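Local atomic coordinates of Myo-inositol-1-phosphate synthase-related protein (Thermotoga maritima MSB8, PDB entry 3CIN), a protein that belongs to the myo-inositol-1-phosphate synthase family and binds nicotinamide-adenine-dinucleotide, though its precise function is not established. Residues G221-T226 / P330-L335; G299-I304 / R325-P330. All coordinates share one frame; numbering follows the deposited sequence. Where two conformers were deposited one is given.

Interaction 1: G221-T226 / P330-L335; sequences GATGAT and PALGGL. With NAD (nicotinamide-adenine-dinucleotide), chain F.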
loop_
_atom_site.group_PDB
_atom_site.type_symbol
_atom_site.label_atom_id
_atom_site.label_comp_id
_atom_site.label_asym_id
_atom_site.label_seq_id
_atom_site.Cartn_x
_atom_site.Cartn_y
_atom_site.Cartn_z
ATOM N N GLY A 221 -2.866 8.049 24.810
ATOM C CA GLY A 221 -4.078 8.044 23.980
ATOM C C GLY A 221 -4.057 7.028 22.824
ATOM O O GLY A 221 -3.019 6.833 22.195
ATOM N N ALA A 222 -5.203 6.380 22.579
ATOM C CA ALA A 222 -5.309 5.293 21.576
ATOM C C ALA A 222 -5.544 5.852 20.202
ATOM O O ALA A 222 -6.674 5.779 19.667
ATOM C CB ALA A 222 -6.450 4.301 21.934
ATOM N N THR A 223 -4.487 6.372 19.596
ATOM C CA THR A 223 -4.575 6.897 18.256
ATOM C C THR A 223 -3.386 6.389 17.477
ATOM O O THR A 223 -2.475 5.770 18.033
ATOM C CB THR A 223 -4.612 8.461 18.194
ATOM O OG1 THR A 223 -3.320 8.983 18.478
ATOM C CG2 THR A 223 -5.631 9.096 19.173
ATOM N N GLY A 224 -3.410 6.647 16.179
ATOM C CA GLY A 224 -2.274 6.338 15.328
ATOM C C GLY A 224 -2.276 4.924 14.765
ATOM O O GLY A 224 -3.282 4.289 14.648
ATOM N N ALA A 225 -1.095 4.411 14.474
ATOM C CA ALA A 225 -0.987 3.106 13.834
ATOM C C ALA A 225 -1.298 1.942 14.746
ATOM O O ALA A 225 -1.812 0.932 14.274
ATOM C CB ALA A 225 0.427 2.925 13.276
ATOM N N THR A 226 -0.968 2.044 16.024
ATOM C CA THR A 226 -1.016 0.854 16.899
ATOM C C THR A 226 -2.410 0.316 17.041
ATOM O O THR A 226 -2.605 -0.892 17.015
ATOM C CB THR A 226 -0.365 1.136 18.255
ATOM O OG1 THR A 226 1.017 1.454 18.027
ATOM C CG2 THR A 226 -0.436 -0.063 19.135
ATOM N N PRO A 330 -5.946 15.953 15.779
ATOM C CA PRO A 330 -7.429 15.818 15.791
ATOM C C PRO A 330 -7.925 14.508 16.364
ATOM O O PRO A 330 -8.923 14.494 17.078
ATOM C CB PRO A 330 -7.790 16.020 14.328
ATOM C CG PRO A 330 -6.656 16.905 13.812
ATOM C CD PRO A 330 -5.464 16.301 14.444
ATOM N N ALA A 331 -7.239 13.406 16.083
ATOM C CA ALA A 331 -7.699 12.123 16.607
ATOM C C ALA A 331 -7.782 12.172 18.145
ATOM O O ALA A 331 -8.795 11.790 18.775
ATOM C CB ALA A 331 -6.791 10.984 16.160
ATOM N N LEU A 332 -6.721 12.660 18.757
ATOM C CA LEU A 332 -6.670 12.658 20.205
ATOM C C LEU A 332 -7.568 13.745 20.794
ATOM O O LEU A 332 -8.213 13.555 21.848
ATOM C CB LEU A 332 -5.231 12.792 20.714
ATOM C CG LEU A 332 -5.062 12.727 22.232
ATOM C CD1 LEU A 332 -5.715 11.469 22.827
ATOM C CD2 LEU A 332 -3.565 12.679 22.595
ATOM N N GLY A 333 -7.595 14.888 20.141
ATOM C CA GLY A 333 -8.525 15.964 20.505
ATOM C C GLY A 333 -9.965 15.489 20.624
ATOM O O GLY A 333 -10.663 15.796 21.584
ATOM N N GLY A 334 -10.414 14.666 19.681
ATOM C CA GLY A 334 -11.743 14.142 19.732
ATOM C C GLY A 334 -11.975 13.194 20.875
ATOM O O GLY A 334 -13.025 13.231 21.524
ATOM N N LEU A 335 -10.998 12.350 21.143
ATOM C CA LEU A 335 -11.111 11.443 22.303
ATOM C C LEU A 335 -11.228 12.235 23.583
ATOM O O LEU A 335 -12.001 11.872 24.492
ATOM C CB LEU A 335 -9.923 10.517 22.390
ATOM C CG LEU A 335 -9.788 9.525 21.249
ATOM C CD1 LEU A 335 -8.683 8.527 21.635
ATOM C CD2 LEU A 335 -11.127 8.788 20.925
HETATM P PA NAD F . 3.356 19.376 21.350
HETATM O O1A NAD F . 2.736 20.099 20.184
HETATM O O2A NAD F . 4.844 19.539 21.380
HETATM O O5B NAD F . 2.778 20.072 22.632
HETATM C C5B NAD F . 3.345 19.821 23.916
HETATM C C4B NAD F . 3.164 21.083 24.741
HETATM O O4B NAD F . 3.501 20.801 26.090
HETATM C C3B NAD F . 4.024 22.264 24.307
HETATM O O3B NAD F . 3.275 23.468 24.295
HETATM C C2B NAD F . 5.109 22.326 25.374
HETATM O O2B NAD F . 5.723 23.584 25.444
HETATM C C1B NAD F . 4.320 21.889 26.588
HETATM N N9A NAD F . 5.115 21.373 27.705
HETATM C C8A NAD F . 6.231 20.553 27.569
HETATM N N7A NAD F . 6.598 20.179 28.843
HETATM C C5A NAD F . 5.733 20.776 29.726
HETATM C C6A NAD F . 5.693 20.821 31.122
HETATM N N6A NAD F . 6.564 20.115 31.911
HETATM N N1A NAD F . 4.639 21.499 31.701
HETATM C C2A NAD F . 3.719 22.170 30.916
HETATM N N3A NAD F . 3.791 22.203 29.539
HETATM C C4A NAD F . 4.804 21.508 28.982
HETATM O O3 NAD F . 2.934 17.859 21.363
HETATM P PN NAD F . 1.515 17.288 20.976
HETATM O O1N NAD F . 1.602 16.747 19.588
HETATM O O2N NAD F . 0.434 18.218 21.416
HETATM O O5D NAD F . 1.459 15.989 21.896
HETATM C C5D NAD F . 1.235 16.111 23.282
HETATM C C4D NAD F . 1.473 14.788 24.001
HETATM O O4D NAD F . 0.476 13.885 23.607
HETATM C C3D NAD F . 2.818 14.125 23.750
HETATM O O3D NAD F . 3.286 13.490 24.968
HETATM C C2D NAD F . 2.439 13.029 22.766
HETATM O O2D NAD F . 3.321 11.906 22.847
HETATM C C1D NAD F . 1.075 12.653 23.300
HETATM N N1N NAD F . 0.256 11.942 22.319
HETATM C C2N NAD F . -0.059 12.533 21.164
HETATM C C3N NAD F . -0.886 11.768 20.298
HETATM C C7N NAD F . -1.462 12.461 19.150
HETATM O O7N NAD F . -1.053 13.752 18.960
HETATM N N7N NAD F . -2.346 11.832 18.358
HETATM C C4N NAD F . -1.320 10.495 20.611
HETATM C C5N NAD F . -0.966 9.917 21.796
HETATM C C6N NAD F . -0.175 10.687 22.661
#

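Interaction 2: G299-I304 / R325-P330; sequences GDKKFI and RINDSP. With NAD (nicotinamide-adenine-dinucleotide), chain F.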
loop_
_atom_site.group_PDB
_atom_site.type_symbol
_atom_site.label_atom_id
_atom_site.label_comp_id
_atom_site.label_asym_id
_atom_site.label_seq_id
_atom_site.Cartn_x
_atom_site.Cartn_y
_atom_site.Cartn_z
ATOM N N GLY A 299 4.040 17.472 8.819
ATOM C CA GLY A 299 3.294 18.169 9.863
ATOM C C GLY A 299 2.511 17.235 10.754
ATOM O O GLY A 299 2.981 16.144 11.194
ATOM N N ASP A 300 1.265 17.644 11.035
ATOM C CA ASP A 300 0.433 16.922 11.959
ATOM C C ASP A 300 -0.202 15.654 11.351
ATOM O O ASP A 300 -0.842 14.883 12.069
ATOM C CB ASP A 300 -0.641 17.853 12.548
ATOM C CG ASP A 300 -1.331 17.245 13.756
ATOM O OD1 ASP A 300 -0.683 16.763 14.710
ATOM O OD2 ASP A 300 -2.569 17.245 13.719
ATOM N N LYS A 301 0.110 15.363 10.102
ATOM C CA LYS A 301 -0.516 14.209 9.435
ATOM C C LYS A 301 0.487 13.067 9.200
ATOM O O LYS A 301 1.198 13.102 8.208
ATOM C CB LYS A 301 -1.181 14.636 8.138
ATOM C CG LYS A 301 -2.279 13.660 7.584
ATOM C CD LYS A 301 -3.013 14.243 6.322
ATOM C CE LYS A 301 -4.171 13.286 5.895
ATOM N NZ LYS A 301 -4.819 13.640 4.590
ATOM N N LYS A 302 0.439 12.087 10.090
ATOM C CA LYS A 302 1.378 10.952 10.118
ATOM C C LYS A 302 1.238 10.122 8.889
ATOM O O LYS A 302 0.146 10.036 8.334
ATOM C CB LYS A 302 1.092 10.038 11.315
ATOM C CG LYS A 302 1.524 10.524 12.614
ATOM C CD LYS A 302 1.512 9.327 13.550
ATOM C CE LYS A 302 2.001 9.655 14.917
ATOM N NZ LYS A 302 1.406 8.695 15.871
ATOM N N PHE A 303 2.351 9.545 8.416
ATOM C CA PHE A 303 2.301 8.453 7.466
ATOM C C PHE A 303 2.527 7.198 8.284
ATOM O O PHE A 303 3.432 7.154 9.104
ATOM C CB PHE A 303 3.362 8.553 6.392
ATOM C CG PHE A 303 3.470 7.329 5.545
ATOM C CD1 PHE A 303 2.440 6.949 4.675
ATOM C CD2 PHE A 303 4.621 6.521 5.606
ATOM C CE1 PHE A 303 2.554 5.802 3.891
ATOM C CE2 PHE A 303 4.750 5.385 4.797
ATOM C CZ PHE A 303 3.689 5.001 3.957
ATOM N N ILE A 304 1.704 6.187 8.066
ATOM C CA ILE A 304 1.871 4.887 8.717
ATOM C C ILE A 304 1.973 3.787 7.658
ATOM O O ILE A 304 1.372 3.846 6.596
ATOM C CB ILE A 304 0.732 4.611 9.757
ATOM C CG1 ILE A 304 -0.617 4.357 9.105
ATOM C CG2 ILE A 304 0.594 5.777 10.819
ATOM C CD1 ILE A 304 -1.648 3.705 10.046
ATOM N N ARG A 325 -2.662 7.872 6.020
ATOM C CA ARG A 325 -2.282 9.230 6.405
ATOM C C ARG A 325 -3.330 9.614 7.398
ATOM O O ARG A 325 -4.505 9.737 7.027
ATOM C CB ARG A 325 -2.365 10.152 5.222
ATOM C CG ARG A 325 -1.314 9.909 4.197
ATOM C CD ARG A 325 0.125 10.246 4.736
ATOM N NE ARG A 325 0.389 11.536 5.407
ATOM C CZ ARG A 325 0.661 12.706 4.807
ATOM N NH1 ARG A 325 0.612 12.805 3.506
ATOM N NH2 ARG A 325 0.964 13.797 5.495
ATOM N N ILE A 326 -2.898 9.868 8.601
ATOM C CA ILE A 326 -3.795 10.152 9.721
ATOM C C ILE A 326 -3.400 11.433 10.484
ATOM O O ILE A 326 -2.247 11.639 10.867
ATOM C CB ILE A 326 -3.963 8.947 10.619
ATOM C CG1 ILE A 326 -2.651 8.431 11.159
ATOM C CG2 ILE A 326 -4.539 7.719 9.838
ATOM C CD1 ILE A 326 -2.851 7.070 11.787
ATOM N N ASN A 327 -4.388 12.296 10.716
ATOM C CA ASN A 327 -4.146 13.528 11.425
ATOM C C ASN A 327 -4.056 13.266 12.897
ATOM O O ASN A 327 -5.068 12.950 13.562
ATOM C CB ASN A 327 -5.263 14.521 11.094
ATOM C CG ASN A 327 -5.132 15.112 9.752
ATOM O OD1 ASN A 327 -4.420 16.105 9.584
ATOM N ND2 ASN A 327 -5.863 14.579 8.774
ATOM N N ASP A 328 -2.853 13.484 13.452
ATOM C CA ASP A 328 -2.569 13.135 14.841
ATOM C C ASP A 328 -3.402 13.835 15.893
ATOM O O ASP A 328 -4.047 13.204 16.747
ATOM C CB ASP A 328 -1.111 13.503 15.152
ATOM C CG ASP A 328 -0.162 12.413 14.857
ATOM O OD1 ASP A 328 -0.525 11.231 15.083
ATOM O OD2 ASP A 328 0.961 12.765 14.413
ATOM N N SER A 329 -3.287 15.152 15.891
ATOM C CA SER A 329 -3.819 15.925 16.994
ATOM C C SER A 329 -5.331 15.904 16.979
ATOM O O SER A 329 -5.958 15.812 18.025
ATOM C CB SER A 329 -3.260 17.338 16.918
ATOM O OG SER A 329 -1.850 17.237 17.085
ATOM N N PRO A 330 -5.946 15.953 15.779
ATOM C CA PRO A 330 -7.429 15.818 15.791
ATOM C C PRO A 330 -7.925 14.508 16.364
ATOM O O PRO A 330 -8.923 14.494 17.078
ATOM C CB PRO A 330 -7.790 16.020 14.328
ATOM C CG PRO A 330 -6.656 16.905 13.812
ATOM C CD PRO A 330 -5.464 16.301 14.444
HETATM P PA NAD F . 3.356 19.376 21.350
HETATM O O1A NAD F . 2.736 20.099 20.184
HETATM O O2A NAD F . 4.844 19.539 21.380
HETATM O O5B NAD F . 2.778 20.072 22.632
HETATM C C5B NAD F . 3.345 19.821 23.916
HETATM C C4B NAD F . 3.164 21.083 24.741
HETATM O O4B NAD F . 3.501 20.801 26.090
HETATM C C3B NAD F . 4.024 22.264 24.307
HETATM O O3B NAD F . 3.275 23.468 24.295
HETATM C C2B NAD F . 5.109 22.326 25.374
HETATM O O2B NAD F . 5.723 23.584 25.444
HETATM C C1B NAD F . 4.320 21.889 26.588
HETATM N N9A NAD F . 5.115 21.373 27.705
HETATM C C8A NAD F . 6.231 20.553 27.569
HETATM N N7A NAD F . 6.598 20.179 28.843
HETATM C C5A NAD F . 5.733 20.776 29.726
HETATM C C6A NAD F . 5.693 20.821 31.122
HETATM N N6A NAD F . 6.564 20.115 31.911
HETATM N N1A NAD F . 4.639 21.499 31.701
HETATM C C2A NAD F . 3.719 22.170 30.916
HETATM N N3A NAD F . 3.791 22.203 29.539
HETATM C C4A NAD F . 4.804 21.508 28.982
HETATM O O3 NAD F . 2.934 17.859 21.363
HETATM P PN NAD F . 1.515 17.288 20.976
HETATM O O1N NAD F . 1.602 16.747 19.588
HETATM O O2N NAD F . 0.434 18.218 21.416
HETATM O O5D NAD F . 1.459 15.989 21.896
HETATM C C5D NAD F . 1.235 16.111 23.282
HETATM C C4D NAD F . 1.473 14.788 24.001
HETATM O O4D NAD F . 0.476 13.885 23.607
HETATM C C3D NAD F . 2.818 14.125 23.750
HETATM O O3D NAD F . 3.286 13.490 24.968
HETATM C C2D NAD F . 2.439 13.029 22.766
HETATM O O2D NAD F . 3.321 11.906 22.847
HETATM C C1D NAD F . 1.075 12.653 23.300
HETATM N N1N NAD F . 0.256 11.942 22.319
HETATM C C2N NAD F . -0.059 12.533 21.164
HETATM C C3N NAD F . -0.886 11.768 20.298
HETATM C C7N NAD F . -1.462 12.461 19.150
HETATM O O7N NAD F . -1.053 13.752 18.960
HETATM N N7N NAD F . -2.346 11.832 18.358
HETATM C C4N NAD F . -1.320 10.495 20.611
HETATM C C5N NAD F . -0.966 9.917 21.796
HETATM C C6N NAD F . -0.175 10.687 22.661
HETATM O O HOH W 1 2.787 14.125 13.060
HETATM O O HOH W 2 -4.007 17.858 11.648
#

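Interaction 1: G221-T226 / P330-L335
Thr223 packs its methyl against the first turns of helix 328-348, with CG2 lying 3.7 Å from Ala331 CB. The same methyl is 4.0 Å from Leu335 CD1, and it also sits over the backbone of Leu332, so one branch of a threonine fills the notch between successive turns. The small methyl of Ala331 lets the loop come this close. With chi1 at 74°, OG1 lies between the backbone N and the carbonyl carbon and turns to the ligand, where the NAD amide N7N donates to it over 3.0 Å along a nearly straight line (166°). Leu332 forks: CD1 approaches Gly221 CA at 4.0 Å, where glycine leaves room for it, while CD2 rests 3.6 Å from NAD C3N on the nicotinamide ring.

Around this knot the packing is looser. The inverse gamma turn centred on Ala222 reaches the helix mainly through its carbonyl, Ala222 O being 3.9 Å from Leu335 CD1. From Gly224 onward the chain has left the helix, and Thr226, where helix 225-238 is under way, is partly exposed. No hydrogen bond joins the two segments; they line the nicotinamide end of the NAD pocket, Thr223 with a hydroxyl and Leu332 with a methyl.

Interaction 2: G299-I304 / R325-P330
Asp300 grips the start of helix 328-348 with both backbone and side chain. Its carbonyl O accepts Asp328 N at 2.8 Å, almost straight (171°). With CG anti to the backbone N (chi1 -167°), its carboxylate reaches the helix's first turn, its two oxygens suiting the two donors of one serine: OD2 takes Ser329 N at 3.1 Å and OD1, in the serine conformer described here, Ser329 OG at 2.7 Å. OD1 also accepts from Asn254, and OD2 from a water that donates to Asn327 OD1 as well.

Lys302 and Ile326 exchange backbone bonds as a hydrogen-bonded antiparallel pair. Arg325, bent at chi2 and chi3, folds back over the face it shares with Lys301 and Phe303, giving NH2 to Lys301 O at 2.8 Å and NE to Lys302 O at 3.3 Å, the latter from well above the carbonyl plane (61° out of it); the same oxygen also accepts Ile326 N. Its NH1 goes to Glu319 and Glu309 of the third subunit. Lys302, lying across the Asp328 carboxylate, ends in a salt bridge from NZ to Asp328 OD1 (3.3 Å). A water links Asp328 OD2 to Gly299 O, and Asp328 O accepts NAD N7N at 2.7 Å.

The hairpin 301-311/317-327 borders strand 242-252 and continues into a strand of the second subunit, while Asp300 and Ser329 pack on Tyr23 of helix 23-36.

Followed from the N terminus, the chain first builds most of the parallel sheet, and after strand 214-217 it reaches 221-226, the first half of interaction 1. Helix 225-238 and strand 242-252 follow, then 299-304 opens interaction 2. This closes over a hairpin of only 20 intervening residues, nested inside the 103-residue loop that interaction 1 closes. Pro330 lies in a segment of each interaction, though it makes contact only in interaction 2, just after strand 317-327 has given way to helix 328-348. They also touch directly, Ala225 CB lying 3.8 Å from Ile304 CG2. Together they tie the mixed sheet and the parallel-sheet region to one helix, and both hold the NAD carboxamide nitrogen.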